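Local coordinates for protein L-asparagine oxygenase (Streptomyces coelicolor, PDB 2OG5) that catalyses the iron(II)- and 2-oxoglutarate-dependent 3-hydroxylation of L-asparagine, supplying (2S,3S)-3-hydroxyasparagine for biosynthesis of the calcium-dependent lipopeptide antibiotic, at residues A[60-65]-A[123-128]; A[99-104]-A[300-305]; A[131-136]-A[193-198]; A[141-146]-A[346-351]; A[154-159]-A[327-332]. One frame throughout, in Å; residues are numbered along the deposited sequence.

Contact 1: A[60-65]-A[123-128]; sequences TGRPDD and QREASL. With ACY (acetic acid), chain C.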
# COMPACT_ATOMS: atom_id res chain seq x y z
N THR A 60 24.90 -8.30 0.08
CA THR A 60 25.05 -9.11 1.29
C THR A 60 23.83 -8.94 2.19
O THR A 60 23.18 -7.90 2.19
CB THR A 60 26.34 -8.76 2.06
OG1 THR A 60 26.30 -7.39 2.49
CG2 THR A 60 27.56 -8.98 1.18
N GLY A 61 23.53 -9.99 2.96
CA GLY A 61 22.40 -9.98 3.87
C GLY A 61 21.10 -10.30 3.16
O GLY A 61 21.09 -10.88 2.07
N ARG A 62 19.99 -9.91 3.78
CA ARG A 62 18.67 -10.21 3.27
C ARG A 62 17.80 -8.98 3.47
O ARG A 62 18.15 -8.12 4.27
CB ARG A 62 18.07 -11.39 4.02
CG ARG A 62 18.88 -12.67 3.87
CD ARG A 62 18.10 -13.83 4.42
NE ARG A 62 17.82 -13.63 5.83
CZ ARG A 62 16.88 -14.28 6.52
NH1 ARG A 62 16.14 -15.21 5.95
NH2 ARG A 62 16.71 -13.99 7.81
N PRO A 63 16.67 -8.89 2.74
CA PRO A 63 15.86 -7.67 2.71
C PRO A 63 15.56 -6.95 4.02
O PRO A 63 15.50 -5.72 4.01
CB PRO A 63 14.57 -8.15 2.05
CG PRO A 63 15.03 -9.16 1.08
CD PRO A 63 16.13 -9.90 1.80
N ASP A 64 15.32 -7.65 5.12
CA ASP A 64 15.02 -6.97 6.39
C ASP A 64 16.26 -6.41 7.10
O ASP A 64 16.13 -5.66 8.07
CB ASP A 64 14.24 -7.90 7.32
CG ASP A 64 12.89 -8.25 6.75
OD1 ASP A 64 12.01 -7.37 6.74
OD2 ASP A 64 12.72 -9.39 6.27
N ASP A 65 17.44 -6.74 6.60
CA ASP A 65 18.70 -6.24 7.17
C ASP A 65 18.98 -4.81 6.72
O ASP A 65 18.84 -4.48 5.54
CB ASP A 65 19.90 -7.10 6.76
CG ASP A 65 19.76 -8.55 7.17
OD1 ASP A 65 18.98 -8.87 8.09
OD2 ASP A 65 20.44 -9.39 6.55
N GLN A 123 8.40 -12.04 2.56
CA GLN A 123 9.59 -12.28 1.75
C GLN A 123 10.84 -11.97 2.55
O GLN A 123 11.32 -10.84 2.57
CB GLN A 123 9.53 -11.43 0.47
CG GLN A 123 10.64 -11.69 -0.54
CD GLN A 123 10.59 -13.09 -1.12
OE1 GLN A 123 9.53 -13.56 -1.53
NE2 GLN A 123 11.73 -13.76 -1.13
N ARG A 124 11.37 -12.99 3.23
CA ARG A 124 12.56 -12.84 4.05
C ARG A 124 13.83 -13.00 3.23
O ARG A 124 14.87 -12.44 3.57
CB ARG A 124 12.59 -13.87 5.19
CG ARG A 124 11.45 -13.75 6.20
CD ARG A 124 11.58 -12.50 7.04
NE ARG A 124 10.54 -12.39 8.06
CZ ARG A 124 10.30 -11.29 8.77
NH1 ARG A 124 11.03 -10.20 8.59
NH2 ARG A 124 9.33 -11.28 9.68
N GLU A 125 13.78 -13.81 2.17
CA GLU A 125 14.96 -14.02 1.32
C GLU A 125 15.06 -12.95 0.24
O GLU A 125 14.05 -12.39 -0.18
CB GLU A 125 14.90 -15.40 0.66
CG GLU A 125 14.94 -16.55 1.65
CD GLU A 125 16.23 -16.60 2.45
OE1 GLU A 125 17.30 -16.22 1.91
OE2 GLU A 125 16.18 -17.03 3.62
N ALA A 126 16.29 -12.69 -0.20
CA ALA A 126 16.53 -11.80 -1.33
C ALA A 126 15.79 -12.32 -2.55
O ALA A 126 15.73 -13.53 -2.79
CB ALA A 126 18.03 -11.67 -1.62
N SER A 127 15.21 -11.40 -3.31
CA SER A 127 14.46 -11.76 -4.51
C SER A 127 14.29 -10.54 -5.39
O SER A 127 14.50 -9.41 -4.94
CB SER A 127 13.09 -12.33 -4.14
OG SER A 127 12.20 -11.31 -3.70
N LEU A 128 13.87 -10.76 -6.63
CA LEU A 128 13.61 -9.68 -7.57
C LEU A 128 12.48 -8.76 -7.08
O LEU A 128 12.56 -7.53 -7.17
CB LEU A 128 13.29 -10.25 -8.95
CG LEU A 128 13.76 -9.48 -10.16
CD1 LEU A 128 15.28 -9.32 -10.16
CD2 LEU A 128 13.30 -10.20 -11.43
C ACY C . 7.88 -14.64 9.09
O ACY C . 7.60 -13.71 9.86
OXT ACY C . 8.97 -14.77 8.49
CH3 ACY C . 6.81 -15.66 8.86
O HOH W 1 10.71 -8.64 4.21
O HOH W 2 15.02 -10.61 5.63
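Two salt bridges of opposite sense join segments 60-65 and 123-128. Arg62 reaches Glu125, its NH1 lying 3.0 Å from Glu125 OE2, which it meets from above the carboxylate plane, while the oxygen stays close to the plane of the guanidinium. In return Arg124 NH1 sits 3.0 Å from Asp64 OD2, again well above the carboxylate. The other edge of the Arg124 guanidinium takes an acetate, probably from the crystallisation liquor, in a straight two-pronged grip: NE to OXT at 2.9 Å and NH2 to O at 3.0 Å. Between the bridges Pro63 lays its ring on the backbone of the partner, CD 3.3 Å from Arg124 O. A water accepts from Asp64 N and donates to both Asp64 OD2 and Arg124 O, tying the two backbones together. Behind this shell, a type I turn from Arg62 to Asp65 presents the charged side chains, and Asp65 OD2 holds it from within by accepting from Arg62 N. Asp64 OD1 binds Leu154 N, and Pro63 packs against Trp68 and Leu134. The arrangement is a surface junction of two loops, one linking helices 42-58 and 66-76, the other leading from strand 99-103 into helix 128-140, whose N-cap is Ser127.

Contact 2: A[99-104]-A[300-305]; sequences AIVLRG and ELAIVD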
# COMPACT_ATOMS: atom_id res chain seq x y z
N ALA A 99 -2.90 8.16 -6.85
CA ALA A 99 -2.35 6.86 -7.16
C ALA A 99 -1.61 6.88 -8.49
O ALA A 99 -1.92 7.68 -9.37
CB ALA A 99 -3.47 5.81 -7.20
N ILE A 100 -0.64 5.99 -8.62
CA ILE A 100 0.09 5.82 -9.86
C ILE A 100 0.28 4.33 -10.10
O ILE A 100 0.38 3.56 -9.14
CB ILE A 100 1.46 6.58 -9.84
CG1 ILE A 100 2.20 6.44 -11.18
CG2 ILE A 100 2.35 6.12 -8.71
CD1 ILE A 100 3.36 7.45 -11.32
N VAL A 101 0.29 3.91 -11.36
CA VAL A 101 0.67 2.54 -11.70
C VAL A 101 1.83 2.58 -12.68
O VAL A 101 1.82 3.36 -13.63
CB VAL A 101 -0.51 1.75 -12.25
CG1 VAL A 101 -0.08 0.32 -12.57
CG2 VAL A 101 -1.63 1.75 -11.25
N LEU A 102 2.87 1.80 -12.39
CA LEU A 102 4.01 1.62 -13.29
C LEU A 102 3.89 0.21 -13.86
O LEU A 102 3.60 -0.73 -13.13
CB LEU A 102 5.34 1.76 -12.55
CG LEU A 102 5.92 3.15 -12.25
CD1 LEU A 102 4.92 4.07 -11.66
CD2 LEU A 102 7.13 2.96 -11.33
N ARG A 103 4.12 0.07 -15.17
CA ARG A 103 3.97 -1.22 -15.85
C ARG A 103 5.29 -1.59 -16.49
O ARG A 103 5.95 -0.73 -17.05
CB ARG A 103 2.89 -1.13 -16.92
CG ARG A 103 1.57 -0.61 -16.42
CD ARG A 103 0.55 -0.53 -17.54
NE ARG A 103 -0.69 0.10 -17.07
CZ ARG A 103 -1.88 -0.49 -17.03
NH1 ARG A 103 -2.05 -1.76 -17.42
NH2 ARG A 103 -2.94 0.19 -16.59
N GLY A 104 5.66 -2.86 -16.43
CA GLY A 104 6.86 -3.34 -17.10
C GLY A 104 8.05 -3.51 -16.18
O GLY A 104 9.19 -3.61 -16.65
N GLU A 300 3.40 -5.10 -12.78
CA GLU A 300 2.73 -3.83 -12.49
C GLU A 300 2.91 -3.50 -11.02
O GLU A 300 2.77 -4.37 -10.16
CB GLU A 300 1.26 -3.88 -12.85
CG GLU A 300 1.07 -4.04 -14.34
CD GLU A 300 -0.36 -3.90 -14.79
OE1 GLU A 300 -1.27 -4.01 -13.93
OE2 GLU A 300 -0.56 -3.67 -16.01
N LEU A 301 3.21 -2.23 -10.75
CA LEU A 301 3.40 -1.70 -9.41
C LEU A 301 2.43 -0.55 -9.19
O LEU A 301 2.54 0.47 -9.86
CB LEU A 301 4.83 -1.17 -9.26
CG LEU A 301 5.20 -0.47 -7.95
CD1 LEU A 301 5.10 -1.45 -6.79
CD2 LEU A 301 6.61 0.14 -8.03
N ALA A 302 1.47 -0.75 -8.28
CA ALA A 302 0.51 0.28 -7.91
C ALA A 302 1.04 0.97 -6.67
O ALA A 302 1.45 0.29 -5.73
CB ALA A 302 -0.85 -0.32 -7.63
N ILE A 303 1.04 2.30 -6.67
CA ILE A 303 1.47 3.07 -5.51
C ILE A 303 0.32 3.99 -5.12
O ILE A 303 -0.11 4.82 -5.92
CB ILE A 303 2.73 3.89 -5.79
CG1 ILE A 303 3.86 2.99 -6.32
CG2 ILE A 303 3.19 4.65 -4.52
CD1 ILE A 303 5.10 3.77 -6.75
N VAL A 304 -0.19 3.79 -3.91
CA VAL A 304 -1.34 4.53 -3.40
C VAL A 304 -0.86 5.55 -2.36
O VAL A 304 -0.09 5.21 -1.47
CB VAL A 304 -2.34 3.56 -2.75
CG1 VAL A 304 -3.55 4.30 -2.22
CG2 VAL A 304 -2.77 2.46 -3.75
N ASP A 305 -1.27 6.80 -2.52
CA ASP A 305 -0.99 7.85 -1.56
C ASP A 305 -1.99 7.71 -0.43
O ASP A 305 -3.15 8.10 -0.54
CB ASP A 305 -1.08 9.21 -2.22
CG ASP A 305 -0.69 10.35 -1.30
OD1 ASP A 305 -0.72 10.13 -0.06
OD2 ASP A 305 -0.37 11.46 -1.79
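Ile100 and Ile303 meet at the apolar centre of an antiparallel strand pair in the main sheet of the jelly-roll fold. They lie side by side and point the same way, with Ile100 CG2 3.7 Å from Ile303 CB. CG1 of Ile100 is anti to the backbone N (chi1 -178°), which leaves CG2 as the branch that touches the neighbouring strand. Leu102 and Leu301 extend the same face more loosely, their CD2 methyls 4.4 Å apart. Helix 81-92 lies against this layer, Leu87 and Phe90 packing on the two isoleucines and Leu102, while Leu133 and Thr136 of helix 128-140 touch Leu301. On the other face Val101 CG2 stands 4.2 Å from Ala302 CB, and Ala99 is paired with Val304.

The strands run at 165° to each other. Ile100 with Ile303 and Leu102 with Leu301 are the hydrogen-bonded pairs, each closed by two N-H...O bonds, and the non-hydrogen-bonded pairs alternate with them. Short CA-H...O contacts add to the ladder, as between Val101 CA and Leu301 O at 3.3 Å. Strand 99-103 continues the sheet to strand 37-39, and strand 301-305 continues it to strand 191-196.

At the end of the ladder apolar packing gives way to charge. Arg103 and Glu300 run alongside each other, with guanidinium and carboxylate planes 82° apart. Arg103 NE has a second acidic partner in Asp37, and Glu300 OE1 accepts from Leu297 N. The other carboxylate oxygen, Glu300 OE2, forms the salt bridge to Arg103 NH1 at 2.8 Å.

Contact 3: A[131-136]-A[193-198]; sequences AVLLMT and MLLCLR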
# COMPACT_ATOMS: atom_id res chain seq x y z
N ALA A 131 13.70 -6.61 -4.31
CA ALA A 131 14.60 -5.62 -4.87
C ALA A 131 13.81 -4.44 -5.44
O ALA A 131 14.07 -3.29 -5.11
CB ALA A 131 15.50 -6.25 -5.96
N VAL A 132 12.84 -4.73 -6.29
CA VAL A 132 12.02 -3.68 -6.87
C VAL A 132 11.31 -2.83 -5.79
O VAL A 132 11.34 -1.60 -5.83
CB VAL A 132 10.99 -4.27 -7.84
CG1 VAL A 132 9.96 -3.22 -8.26
CG2 VAL A 132 11.70 -4.86 -9.06
N LEU A 133 10.67 -3.50 -4.84
CA LEU A 133 9.92 -2.78 -3.82
C LEU A 133 10.81 -1.94 -2.92
O LEU A 133 10.48 -0.79 -2.62
CB LEU A 133 9.08 -3.74 -2.98
CG LEU A 133 7.81 -4.23 -3.66
CD1 LEU A 133 7.29 -5.49 -2.95
CD2 LEU A 133 6.71 -3.15 -3.70
N LEU A 134 11.93 -2.49 -2.45
CA LEU A 134 12.73 -1.75 -1.48
C LEU A 134 13.51 -0.62 -2.16
O LEU A 134 13.73 0.44 -1.56
CB LEU A 134 13.63 -2.68 -0.66
CG LEU A 134 12.85 -3.63 0.28
CD1 LEU A 134 13.79 -4.46 1.16
CD2 LEU A 134 11.86 -2.89 1.16
N MET A 135 13.91 -0.80 -3.42
CA MET A 135 14.53 0.30 -4.17
C MET A 135 13.54 1.45 -4.30
O MET A 135 13.86 2.60 -3.99
CB MET A 135 15.01 -0.14 -5.56
CG MET A 135 16.25 -1.01 -5.52
SD MET A 135 16.95 -1.38 -7.15
CE MET A 135 15.68 -2.43 -7.86
N THR A 136 12.31 1.15 -4.72
CA THR A 136 11.31 2.20 -4.90
C THR A 136 10.97 2.88 -3.58
O THR A 136 10.79 4.10 -3.53
CB THR A 136 10.02 1.67 -5.55
OG1 THR A 136 10.37 0.95 -6.74
CG2 THR A 136 9.07 2.81 -5.89
N MET A 193 2.63 0.37 -1.53
CA MET A 193 3.05 -0.14 -2.83
C MET A 193 2.67 -1.60 -2.96
O MET A 193 2.94 -2.39 -2.05
CB MET A 193 4.56 0.00 -2.99
CG MET A 193 5.03 1.43 -2.83
SD MET A 193 6.74 1.68 -3.35
CE MET A 193 7.56 0.65 -2.16
N LEU A 194 2.06 -1.94 -4.09
CA LEU A 194 1.64 -3.30 -4.39
C LEU A 194 2.24 -3.73 -5.72
O LEU A 194 1.87 -3.18 -6.77
CB LEU A 194 0.12 -3.35 -4.48
CG LEU A 194 -0.64 -3.06 -3.19
CD1 LEU A 194 -2.13 -2.84 -3.49
CD2 LEU A 194 -0.42 -4.19 -2.21
N LEU A 195 3.16 -4.69 -5.67
CA LEU A 195 3.79 -5.23 -6.88
C LEU A 195 3.13 -6.56 -7.22
O LEU A 195 3.09 -7.47 -6.39
CB LEU A 195 5.29 -5.45 -6.65
CG LEU A 195 6.11 -6.09 -7.78
CD1 LEU A 195 6.14 -5.18 -9.03
CD2 LEU A 195 7.51 -6.42 -7.29
N CYS A 196 2.63 -6.68 -8.44
CA CYS A 196 1.95 -7.90 -8.85
C CYS A 196 2.96 -8.92 -9.38
O CYS A 196 3.69 -8.65 -10.33
CB CYS A 196 0.91 -7.60 -9.92
SG CYS A 196 0.07 -9.08 -10.53
N LEU A 197 2.98 -10.09 -8.76
CA LEU A 197 3.79 -11.20 -9.22
C LEU A 197 3.00 -12.15 -10.12
O LEU A 197 3.50 -12.66 -11.11
CB LEU A 197 4.35 -11.98 -8.03
CG LEU A 197 5.31 -11.24 -7.10
CD1 LEU A 197 5.83 -12.19 -6.03
CD2 LEU A 197 6.46 -10.59 -7.85
N ARG A 198 1.75 -12.38 -9.74
CA ARG A 198 0.87 -13.27 -10.48
C ARG A 198 -0.53 -12.67 -10.41
O ARG A 198 -1.01 -12.34 -9.33
CB ARG A 198 0.92 -14.66 -9.85
CG ARG A 198 0.14 -15.73 -10.57
CD ARG A 198 0.44 -17.11 -10.01
NE ARG A 198 1.73 -17.63 -10.46
CZ ARG A 198 2.66 -18.18 -9.69
NH1 ARG A 198 2.49 -18.32 -8.38
NH2 ARG A 198 3.78 -18.63 -10.24
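Met193 and Leu133 make the tight part of this helix-on-sheet contact. Their side chains slide past each other in opposite directions, bringing Leu133 CD2 to 3.9 Å from Met193 CB. The methionine then bends at its last torsion (chi3 -64°), which carries CE back over the helix to 3.3 Å from Leu133 O. Its sulfur is met by the methyl of Thr136, CG2 to SD 3.6 Å. The threonine can offer that methyl because its hydroxyl is turned to its own helix: OG1 donates to Val132 O at 2.9 Å, an oxygen that also receives Thr136 N from the other face of its carbonyl plane.

Toward Leu195 the packing eases. Leu133 CD2 is still 4.0 Å from Leu195 CB, wedged between the two strand side chains, but Val132 and Leu195 cross at about a right angle and touch only through methyl and methine groups, Val132 CB to Leu195 CD2 at 4.1 Å. Beyond Leu195 the chain turns away at Leu197, where a classic beta bulge opposite Trp326 redirects it, and Arg198 comes out to a partly exposed site, held by Thr115 and Pro113.

Residues 131-136 of helix 128-140 lie over the sheet, roughly antiparallel to strand residues 193-196 (155°), the two axes 9.5 Å apart. The helix also packs on helix 42-58, through Ala131 and Met135, and on helix 66-76, mainly through Leu134, while the strand is flanked in the sheet by strands 301-305 and 326-333.

Contact 4: A[141-146]-A[346-351]; sequences GDPGAF and DGYVLG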
# COMPACT_ATOMS: atom_id res chain seq x y z
N GLY A 141 10.99 7.65 -0.03
CA GLY A 141 11.16 7.95 1.39
C GLY A 141 12.02 6.84 1.95
O GLY A 141 13.18 6.74 1.57
N ASP A 142 11.46 6.04 2.85
CA ASP A 142 12.11 4.81 3.32
C ASP A 142 11.05 3.76 3.54
O ASP A 142 9.90 4.07 3.80
CB ASP A 142 12.82 5.07 4.65
CG ASP A 142 14.04 5.94 4.47
OD1 ASP A 142 15.07 5.44 3.96
OD2 ASP A 142 13.98 7.14 4.81
N PRO A 143 11.43 2.48 3.43
CA PRO A 143 10.47 1.45 3.76
C PRO A 143 10.25 1.39 5.26
O PRO A 143 11.10 1.82 6.03
CB PRO A 143 11.13 0.17 3.26
CG PRO A 143 12.60 0.46 3.41
CD PRO A 143 12.75 1.92 3.07
N GLY A 144 9.11 0.85 5.65
CA GLY A 144 8.80 0.63 7.05
C GLY A 144 7.77 -0.46 7.23
O GLY A 144 7.04 -0.81 6.31
N ALA A 145 7.73 -1.02 8.43
CA ALA A 145 6.71 -2.01 8.78
C ALA A 145 6.45 -1.96 10.27
O ALA A 145 7.15 -1.27 11.00
CB ALA A 145 7.12 -3.40 8.34
N PHE A 146 5.41 -2.68 10.69
CA PHE A 146 4.93 -2.61 12.07
C PHE A 146 5.07 -3.98 12.69
O PHE A 146 4.63 -4.96 12.12
CB PHE A 146 3.46 -2.17 12.08
CG PHE A 146 3.25 -0.85 11.40
CD1 PHE A 146 3.31 0.32 12.12
CD2 PHE A 146 3.08 -0.79 10.02
CE1 PHE A 146 3.16 1.55 11.49
CE2 PHE A 146 2.93 0.44 9.38
CZ PHE A 146 2.98 1.61 10.12
N ASP A 346 17.22 2.67 15.52
CA ASP A 346 17.01 3.41 14.27
C ASP A 346 16.75 2.42 13.12
O ASP A 346 17.20 2.64 11.99
CB ASP A 346 18.21 4.33 13.99
CG ASP A 346 17.95 5.34 12.88
OD1 ASP A 346 16.79 5.71 12.66
OD2 ASP A 346 18.94 5.79 12.26
N GLY A 347 16.03 1.35 13.40
CA GLY A 347 15.69 0.37 12.37
C GLY A 347 14.44 0.75 11.59
O GLY A 347 13.98 1.88 11.63
N TYR A 348 13.90 -0.22 10.86
CA TYR A 348 12.78 0.01 9.96
C TYR A 348 11.47 -0.58 10.48
O TYR A 348 10.46 -0.52 9.79
CB TYR A 348 13.09 -0.56 8.58
CG TYR A 348 14.26 0.12 7.90
CD1 TYR A 348 14.08 1.33 7.22
CD2 TYR A 348 15.54 -0.41 7.97
CE1 TYR A 348 15.13 1.95 6.61
CE2 TYR A 348 16.61 0.22 7.34
CZ TYR A 348 16.40 1.40 6.67
OH TYR A 348 17.45 2.05 6.06
N VAL A 349 11.51 -1.15 11.69
CA VAL A 349 10.34 -1.81 12.26
C VAL A 349 9.80 -0.98 13.42
O VAL A 349 10.49 -0.77 14.42
CB VAL A 349 10.69 -3.23 12.74
CG1 VAL A 349 9.46 -3.92 13.38
CG2 VAL A 349 11.25 -4.07 11.59
N LEU A 350 8.57 -0.50 13.27
CA LEU A 350 7.92 0.34 14.26
C LEU A 350 7.17 -0.51 15.27
O LEU A 350 6.42 -1.42 14.90
CB LEU A 350 6.94 1.31 13.58
CG LEU A 350 7.51 2.50 12.80
CD1 LEU A 350 8.12 2.07 11.47
CD2 LEU A 350 6.40 3.51 12.53
N GLY A 351 7.41 -0.23 16.54
CA GLY A 351 6.67 -0.87 17.62
C GLY A 351 6.04 0.19 18.50
O GLY A 351 5.60 1.24 18.00
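Tyr348 lies across Pro143 at the start of a short parallel strand pair that joins the C-terminal part of the chain to the main sheet of the jelly-roll fold. Its CB is 4.0 Å from Pro143 O, and the chain leaves it with CG anti to the carbonyl carbon (chi1 -64°). CD1 then makes the closest approach, 3.2 Å from Pro143 O, which lies near the ring plane at its edge; this buried carbonyl oxygen has no hydrogen-bond partner. The same CD1 meets Pro143 CG at 4.2 Å, CE1 comes near Asp142 CB, and OH at the tip bonds to Arg73, which also forms a salt bridge with Asp142. Past the tyrosine the backbones pair: Ala145 N donates to Tyr348 O, and Ala145 O accepts from Leu350 N, so that Ala145 is gripped on both its polar atoms. Phe146 and Leu350 project to one face and lie side by side. The phenylalanine ring packs edge-to-face with His185 and lies close to the asparagine-binding residues Glu149 and Asn182, which places this pair beside the substrate pocket. Leu350 CD2 rests 3.9 Å from Phe146 CE1, while its other methyl, CD1, lies 3.5 Å from Ala145 O.

Contact 5: A[154-159]-A[327-332]; sequences LVQDVV and LQRTFV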
# COMPACT_ATOMS: atom_id res chain seq x y z
N LEU A 154 9.48 -6.14 5.87
CA LEU A 154 9.38 -5.03 4.93
C LEU A 154 8.66 -5.37 3.65
O LEU A 154 8.09 -4.48 3.01
CB LEU A 154 10.76 -4.47 4.58
CG LEU A 154 11.55 -3.93 5.78
CD1 LEU A 154 12.85 -3.30 5.30
CD2 LEU A 154 10.74 -2.95 6.60
N VAL A 155 8.69 -6.64 3.26
CA VAL A 155 8.05 -7.10 2.02
C VAL A 155 7.06 -8.21 2.38
O VAL A 155 7.48 -9.31 2.81
CB VAL A 155 9.09 -7.57 0.99
CG1 VAL A 155 8.39 -8.05 -0.27
CG2 VAL A 155 10.10 -6.44 0.67
N GLN A 156 5.77 -7.95 2.19
CA GLN A 156 4.70 -8.81 2.70
C GLN A 156 3.87 -9.37 1.55
O GLN A 156 3.58 -8.66 0.59
CB GLN A 156 3.81 -8.01 3.66
CG GLN A 156 4.61 -7.30 4.75
CD GLN A 156 3.80 -6.43 5.69
OE1 GLN A 156 2.57 -6.36 5.60
NE2 GLN A 156 4.50 -5.73 6.58
N ASP A 157 3.48 -10.63 1.66
CA ASP A 157 2.70 -11.27 0.62
C ASP A 157 1.22 -10.98 0.77
O ASP A 157 0.69 -10.95 1.90
CB ASP A 157 2.91 -12.79 0.62
CG ASP A 157 4.31 -13.19 0.22
OD1 ASP A 157 4.86 -12.61 -0.72
OD2 ASP A 157 4.87 -14.12 0.84
N VAL A 158 0.57 -10.74 -0.36
CA VAL A 158 -0.89 -10.63 -0.40
C VAL A 158 -1.38 -11.83 -1.22
O VAL A 158 -1.27 -11.84 -2.45
CB VAL A 158 -1.32 -9.29 -1.01
CG1 VAL A 158 -2.84 -9.14 -0.96
CG2 VAL A 158 -0.65 -8.12 -0.27
N VAL A 159 -1.86 -12.86 -0.51
CA VAL A 159 -2.24 -14.15 -1.11
C VAL A 159 -3.41 -14.73 -0.34
O VAL A 159 -3.49 -14.57 0.88
CB VAL A 159 -1.06 -15.16 -1.08
CG1 VAL A 159 0.10 -14.67 -1.94
CG2 VAL A 159 -0.58 -15.42 0.35
N LEU A 327 0.42 -10.68 -4.81
CA LEU A 327 1.09 -9.37 -4.77
C LEU A 327 2.10 -9.39 -3.64
O LEU A 327 1.96 -10.15 -2.69
CB LEU A 327 0.12 -8.22 -4.52
CG LEU A 327 -1.24 -8.23 -5.19
CD1 LEU A 327 -2.08 -7.02 -4.78
CD2 LEU A 327 -1.12 -8.31 -6.71
N GLN A 328 3.11 -8.54 -3.76
CA GLN A 328 3.96 -8.21 -2.61
C GLN A 328 3.81 -6.73 -2.29
O GLN A 328 3.67 -5.89 -3.19
CB GLN A 328 5.40 -8.64 -2.85
CG GLN A 328 5.51 -10.16 -2.81
CD GLN A 328 6.91 -10.71 -2.91
OE1 GLN A 328 7.77 -10.17 -3.63
NE2 GLN A 328 7.15 -11.82 -2.22
N ARG A 329 3.80 -6.43 -1.00
CA ARG A 329 3.47 -5.12 -0.50
C ARG A 329 4.59 -4.56 0.37
O ARG A 329 5.14 -5.25 1.22
CB ARG A 329 2.19 -5.19 0.33
CG ARG A 329 1.71 -3.83 0.81
CD ARG A 329 0.45 -3.96 1.60
NE ARG A 329 0.69 -4.68 2.84
CZ ARG A 329 -0.27 -5.10 3.65
NH1 ARG A 329 -1.54 -4.90 3.36
NH2 ARG A 329 0.06 -5.76 4.76
N THR A 330 4.90 -3.29 0.15
CA THR A 330 5.81 -2.54 1.01
C THR A 330 5.23 -1.16 1.30
O THR A 330 4.68 -0.50 0.42
CB THR A 330 7.18 -2.39 0.35
OG1 THR A 330 7.76 -3.69 0.26
CG2 THR A 330 8.10 -1.48 1.14
N PHE A 331 5.34 -0.77 2.57
CA PHE A 331 4.94 0.56 3.04
C PHE A 331 6.09 1.54 2.94
O PHE A 331 7.25 1.17 3.18
CB PHE A 331 4.49 0.50 4.49
CG PHE A 331 3.36 -0.47 4.76
CD1 PHE A 331 2.28 -0.56 3.91
CD2 PHE A 331 3.38 -1.27 5.90
CE1 PHE A 331 1.24 -1.43 4.17
CE2 PHE A 331 2.34 -2.14 6.17
CZ PHE A 331 1.27 -2.21 5.31
N VAL A 332 5.77 2.79 2.61
CA VAL A 332 6.75 3.87 2.58
C VAL A 332 6.39 4.95 3.59
O VAL A 332 5.24 5.37 3.67
CB VAL A 332 6.80 4.51 1.19
CG1 VAL A 332 7.89 5.57 1.12
CG2 VAL A 332 7.03 3.43 0.13
O HOH W 3 6.36 -2.76 4.41
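Strand 156-158 pairs antiparallel with strand 327-332, crossing at 137°, with Gln156 opposite Arg329 and Val158 opposite Leu327 as hydrogen-bonded pairs and Asp157 opposite Gln328 between them. On the face that carries Gln156 and Arg329, the extended glutamine side chain brings Gln156 OE1 to Arg329 NH2 at 2.7 Å. The bond is nearly straight (169°) and in the guanidinium plane, although amide and guanidinium planes stand 70° apart. Gln156 NE2 is in turn fixed by Ala153 O, so the amide cannot easily flip. Arg329 bends at chi3, and Phe331 CZ lies 3.4 Å above one face of its guanidinium, toward the rim. This is the substrate site on the main sheet of the jelly roll: Arg329 binds L-asparagine, as do the nearby Glu149, Asn170 and Glu181, the last also a ligand of the iron, whose place a sodium ion takes in this crystal.

The opposite face carries a second hydrogen bond made by a side-chain amide. Gln328 NE2 donates to Asp157 OD1 at 2.8 Å, the two groups nearly coplanar. That carboxylate is further held by Trp326 NE1 at OD1 and by Ser121 at OD2, and Gln328 NE2 also donates to Gln123. Where strand 156-158 gives way to loop at its N-terminal side, Thr330 OG1 donates to Leu154 O at 2.9 Å. The same carbonyl receives a water that accepts from Phe331 N. Val155 CG2 packs beside that hydroxyl, 3.6 Å from Thr330 OG1.

Contacts 2, 3 and 5 form the buried core, and contact 1 lies at the surface, its centre about 19 Å from that of the chain; contact 4 is buried but more peripheral. Contacts 2 to 5 all reach one sheet, in which strand 191-196 of contact 3 runs between strand 301-305 of contact 2 and strand 326-333 of contact 5. Helix 128-140 covers it, and strand 142-146 borders strand 326-333. Chemistry follows place: contact 3 is apolar, contact 2 adds a salt bridge at the end of its ladder, contact 4 combines two backbone bonds with aromatic and leucine packing, contact 5 buries polar groups beside the substrate site, and contact 1 depends on ion pairs and water.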